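PDB 1K5C: endopolygalacturonase from Chondrostereum purpureum, which probably hydrolyses the alpha-1,4 glycosidic bonds of polygalacturonate, the acidic backbone of plant pectin, at internal positions as a glycoside hydrolase family 28 endo-enzyme. Local coordinates for residues N80-L83 with Y84-G87; I184-E187 with N188-C191. All coordinates share one frame; numbering follows the deposited sequence.

Each contact is a local turn in its own uninterrupted run of chain in a parallel beta-helix, and they share no strand; their nearest atoms are about 16 Å apart. Contact 1 lies toward the periphery, in the loop between strands 76-78 and 101-104, and mixes buried aromatic rings with exposed Ala-82 and Leu-83. Contact 2 is largely buried at the bend between strands 184-187 and 190-192. The chemistry differs accordingly: residues 80-87 are joined by backbone hydrogen bonds, waters and an indole over a peptide, whereas residues 184-191 meet through side chains, with an amide and a disulfide sulfur against a phenylalanine ring inside and, within strand 184-187, a salt bridge on the outer side.

Contact 1 of 2, residues N80-L83 with Y84-G87; sequences NGAL and YWDG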
loop_
_atom_site.group_PDB
_atom_site.type_symbol
_atom_site.label_atom_id
_atom_site.label_comp_id
_atom_site.label_asym_id
_atom_site.label_seq_id
_atom_site.Cartn_x
_atom_site.Cartn_y
_atom_site.Cartn_z
ATOM N N ASN A 80 17.233 -6.758 4.550
ATOM C CA ASN A 80 17.908 -6.908 5.839
ATOM C C ASN A 80 17.204 -6.106 6.943
ATOM O O ASN A 80 17.856 -5.575 7.858
ATOM C CB ASN A 80 19.406 -6.512 5.741
ATOM C CG ASN A 80 20.226 -7.725 5.385
ATOM O OD1 ASN A 80 20.129 -8.766 6.023
ATOM N ND2 ASN A 80 21.087 -7.609 4.378
ATOM N N GLY A 81 15.877 -6.094 6.896
ATOM C CA GLY A 81 15.134 -5.170 7.789
ATOM C C GLY A 81 15.390 -5.408 9.273
ATOM O O GLY A 81 15.370 -4.451 10.048
ATOM N N ALA A 82 15.615 -6.661 9.690
ATOM C CA ALA A 82 15.820 -6.924 11.113
ATOM C C ALA A 82 17.082 -6.252 11.658
ATOM O O ALA A 82 17.187 -6.077 12.894
ATOM C CB ALA A 82 15.883 -8.426 11.396
ATOM N N LEU A 83 17.994 -5.819 10.787
ATOM C CA LEU A 83 19.148 -5.059 11.264
ATOM C C LEU A 83 18.813 -3.629 11.650
ATOM O O LEU A 83 19.653 -2.919 12.250
ATOM C CB LEU A 83 20.248 -5.053 10.189
ATOM C CG LEU A 83 20.746 -6.415 9.755
ATOM C CD1 LEU A 83 21.850 -6.222 8.647
ATOM C CD2 LEU A 83 21.270 -7.252 10.911
ATOM N N TYR A 84 17.608 -3.192 11.295
ATOM C CA TYR A 84 17.166 -1.818 11.595
ATOM C C TYR A 84 16.013 -1.790 12.593
ATOM O O TYR A 84 15.884 -0.852 13.357
ATOM C CB TYR A 84 16.698 -1.161 10.337
ATOM C CG TYR A 84 17.649 -1.139 9.133
ATOM C CD1 TYR A 84 18.447 -0.039 8.874
ATOM C CD2 TYR A 84 17.687 -2.236 8.285
ATOM C CE1 TYR A 84 19.322 -0.052 7.771
ATOM C CE2 TYR A 84 18.518 -2.240 7.146
ATOM C CZ TYR A 84 19.315 -1.121 6.902
ATOM O OH TYR A 84 20.103 -1.064 5.771
ATOM N N TRP A 85 15.082 -2.776 12.501
ATOM C CA TRP A 85 13.809 -2.661 13.238
ATOM C C TRP A 85 14.036 -2.475 14.717
ATOM O O TRP A 85 14.808 -3.203 15.354
ATOM C CB TRP A 85 12.997 -3.948 13.015
ATOM C CG TRP A 85 12.576 -4.188 11.603
ATOM C CD1 TRP A 85 12.350 -3.249 10.621
ATOM C CD2 TRP A 85 12.313 -5.475 11.016
ATOM N NE1 TRP A 85 11.957 -3.885 9.458
ATOM C CE2 TRP A 85 11.954 -5.240 9.666
ATOM C CE3 TRP A 85 12.399 -6.788 11.484
ATOM C CZ2 TRP A 85 11.638 -6.282 8.778
ATOM C CZ3 TRP A 85 12.107 -7.831 10.595
ATOM C CH2 TRP A 85 11.740 -7.569 9.263
ATOM N N ASP A 86 13.262 -1.544 15.284
ATOM C CA ASP A 86 13.414 -1.210 16.707
ATOM C C ASP A 86 12.053 -0.866 17.336
ATOM O O ASP A 86 12.039 -0.262 18.430
ATOM C CB ASP A 86 14.388 -0.082 16.894
ATOM C CG ASP A 86 13.911 1.241 16.348
ATOM O OD1 ASP A 86 12.919 1.240 15.610
ATOM O OD2 ASP A 86 14.541 2.314 16.641
ATOM N N GLY A 87 10.957 -1.182 16.682
ATOM C CA GLY A 87 9.630 -0.874 17.172
ATOM C C GLY A 87 9.152 0.518 16.824
ATOM O O GLY A 87 7.978 0.833 17.069
HETATM O O HOH W 1 15.278 -6.209 14.814
HETATM O O HOH W 2 17.688 -3.746 14.671
#
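Tyr-84 and Trp-85 close a short 3-10 turn, residues 81-83, in a loop of the parallel beta-helix, and both do so through the carbonyl of Gly-81. The turn begins one step earlier, where Leu-83 N donates to Asn-80 O over 2.9 Å. Tyr-84 N then bonds to Gly-81 O at 2.9 Å, approaching from above the carbonyl plane, about 50° out of it. The phenol ring folds back beside the turn: with CG opposite the carbonyl carbon and next to the backbone N (chi1 -54°), its CD2 edge comes 3.4 Å from Asn-80 O, with Gly-81 O also near the ring plane. At the far end of the ring, Tyr-84 OH accepts a hydrogen bond from Thr-54 N.

Trp-85 N takes a second position on Gly-81 O, at 3.0 Å and nearly along the C=O axis, so one oxygen is gripped by two successive amides. The indole lies with one face against the Gly-81 to Ala-82 peptide: Gly-81 C lies 3.4 Å above its plane, and Gly-81 CA makes a CH-pi contact with the five-membered ring. A beta carbon on Gly-81 would fall only 2.6 Å from Trp-85 CZ2, so the close approach of the indole probably leaves no room for a side chain here. Ala-82 CB sits over the rim of the six-membered ring, 3.9 Å from both Trp-85 CE3 and CZ3. Trp-85 NE1 is tied to Ser-117 O, and the indole lies about 8 Å, side chain to side chain, from Asn-151, a galacturonate-binding residue. Waters 1 and 2 each hydrogen-bond to both Ala-82 O and Trp-85 O, water 1 lying 2.7 Å from Ala-82 O.

Contact 2 of 2, residues I184-E187 with N188-C191; sequences IRFE and NNQC
The carboxamide of Asn-189 lies over one face of the Phe-186 ring, inside a bend of the parallel beta-helix. Its ND2 hangs 3.1 Å above the ring plane, over the centre, and the ring and amide planes are 31° apart, so the amide rests tilted on the ring. Phe-186 has CG anti to its own N (chi1 -174°), which swings the ring forward along the chain to meet Asn-189. From another direction, at the ring edge, Cys-191 SG approaches to 4.0 Å from CZ in a sulfur-aromatic contact. Replacing Phe-186 with an alanine would probably leave the Asn-189 amide without the ring face beneath it and the Cys-191 sulfur without its edge contact, and open a gap inside the bend.

Glu-187 and Asn-188 instead run side by side in the same direction. Asn-188 itself has left-handed backbone angles, which turn the chain between the two strands. Arg-185, two residues before Glu-187 on the same side of the strand, sends NH1 to Glu-187 OE1 in a nearly straight hydrogen bond (N-H...O 171°) of 3.2 Å that is part of a salt bridge, reaching the oxygen from above the carboxylate plane.

The buried Asn-189 amide is satisfied by the neighbouring parallel strand 162-170, ND2 donating to Ile-164 O and OD1 accepting from Cys-167 N, while Cys-191 is disulfide-bonded to Cys-175. The Phe-186 ring packs inward against Ile-176 of strand 176-179, Ile-197 of strand 197-202, and Ile-164 and Ile-213 of the flanking strands 162-170 and 207-221.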
loop_
_atom_site.group_PDB
_atom_site.type_symbol
_atom_site.label_atom_id
_atom_site.label_comp_id
_atom_site.label_asym_id
_atom_site.label_seq_id
_atom_site.Cartn_x
_atom_site.Cartn_y
_atom_site.Cartn_z
ATOM N N ILE A 184 -7.108 3.840 -9.671
ATOM C CA ILE A 184 -6.260 2.898 -8.946
ATOM C C ILE A 184 -7.107 1.678 -8.564
ATOM O O ILE A 184 -8.158 1.831 -7.953
ATOM C CB ILE A 184 -5.616 3.564 -7.699
ATOM C CG1 ILE A 184 -4.755 4.765 -8.125
ATOM C CG2 ILE A 184 -4.795 2.525 -6.908
ATOM C CD1 ILE A 184 -4.565 5.767 -7.044
ATOM N N ARG A 185 -6.592 0.505 -8.937
ATOM C CA ARG A 185 -7.302 -0.752 -8.731
ATOM C C ARG A 185 -6.417 -1.677 -7.882
ATOM O O ARG A 185 -5.253 -1.873 -8.219
ATOM C CB ARG A 185 -7.638 -1.398 -10.064
ATOM C CG ARG A 185 -8.443 -2.685 -9.921
ATOM C CD ARG A 185 -8.712 -3.229 -11.334
ATOM N NE ARG A 185 -9.975 -2.788 -11.577
ATOM C CZ ARG A 185 -11.224 -3.242 -11.558
ATOM N NH1 ARG A 185 -11.705 -4.408 -11.276
ATOM N NH2 ARG A 185 -11.905 -2.180 -11.889
ATOM N N PHE A 186 -6.979 -2.200 -6.792
ATOM C CA PHE A 186 -6.281 -3.111 -5.875
ATOM C C PHE A 186 -7.171 -4.385 -5.857
ATOM O O PHE A 186 -8.248 -4.345 -5.228
ATOM C CB PHE A 186 -6.125 -2.474 -4.521
ATOM C CG PHE A 186 -5.296 -3.267 -3.514
ATOM C CD1 PHE A 186 -3.906 -3.296 -3.660
ATOM C CD2 PHE A 186 -5.887 -3.930 -2.449
ATOM C CE1 PHE A 186 -3.133 -4.005 -2.715
ATOM C CE2 PHE A 186 -5.116 -4.630 -1.518
ATOM C CZ PHE A 186 -3.741 -4.653 -1.648
ATOM N N GLU A 187 -6.770 -5.428 -6.582
ATOM C CA GLU A 187 -7.659 -6.553 -6.828
ATOM C C GLU A 187 -6.970 -7.902 -6.548
ATOM O O GLU A 187 -5.852 -8.173 -6.982
ATOM C CB GLU A 187 -8.166 -6.533 -8.289
ATOM C CG GLU A 187 -9.154 -7.651 -8.586
ATOM C CD GLU A 187 -9.972 -7.434 -9.845
ATOM O OE1 GLU A 187 -9.562 -6.684 -10.738
ATOM O OE2 GLU A 187 -11.047 -8.088 -9.942
ATOM N N ASN A 188 -7.712 -8.775 -5.843
ATOM C CA ASN A 188 -7.290 -10.182 -5.653
ATOM C C ASN A 188 -5.945 -10.273 -4.955
ATOM O O ASN A 188 -5.117 -11.149 -5.279
ATOM C CB ASN A 188 -7.297 -10.944 -6.982
ATOM C CG ASN A 188 -8.682 -11.092 -7.579
ATOM O OD1 ASN A 188 -9.707 -10.814 -6.930
ATOM N ND2 ASN A 188 -8.771 -11.471 -8.832
ATOM N N ASN A 189 -5.749 -9.430 -3.935
ATOM C CA ASN A 189 -4.556 -9.468 -3.099
ATOM C C ASN A 189 -4.863 -10.112 -1.732
ATOM O O ASN A 189 -6.030 -10.177 -1.348
ATOM C CB ASN A 189 -4.017 -8.028 -2.886
ATOM C CG ASN A 189 -3.740 -7.386 -4.206
ATOM O OD1 ASN A 189 -2.802 -7.708 -4.920
ATOM N ND2 ASN A 189 -4.577 -6.412 -4.561
ATOM N N GLN A 190 -3.807 -10.534 -1.050
ATOM C CA GLN A 190 -3.924 -11.122 0.293
ATOM C C GLN A 190 -3.062 -10.303 1.261
ATOM O O GLN A 190 -1.850 -10.137 1.008
ATOM C CB GLN A 190 -3.423 -12.554 0.272
ATOM C CG GLN A 190 -4.365 -13.459 -0.549
ATOM C CD GLN A 190 -3.630 -14.758 -0.713
ATOM O OE1 GLN A 190 -3.345 -15.486 0.237
ATOM N NE2 GLN A 190 -3.351 -15.019 -1.967
ATOM N N CYS A 191 -3.669 -9.809 2.323
ATOM C CA CYS A 191 -3.041 -8.966 3.322
ATOM C C CYS A 191 -3.124 -9.609 4.679
ATOM O O CYS A 191 -4.239 -9.977 5.078
ATOM C CB CYS A 191 -3.803 -7.610 3.375
ATOM S SG CYS A 191 -3.888 -6.674 1.853
#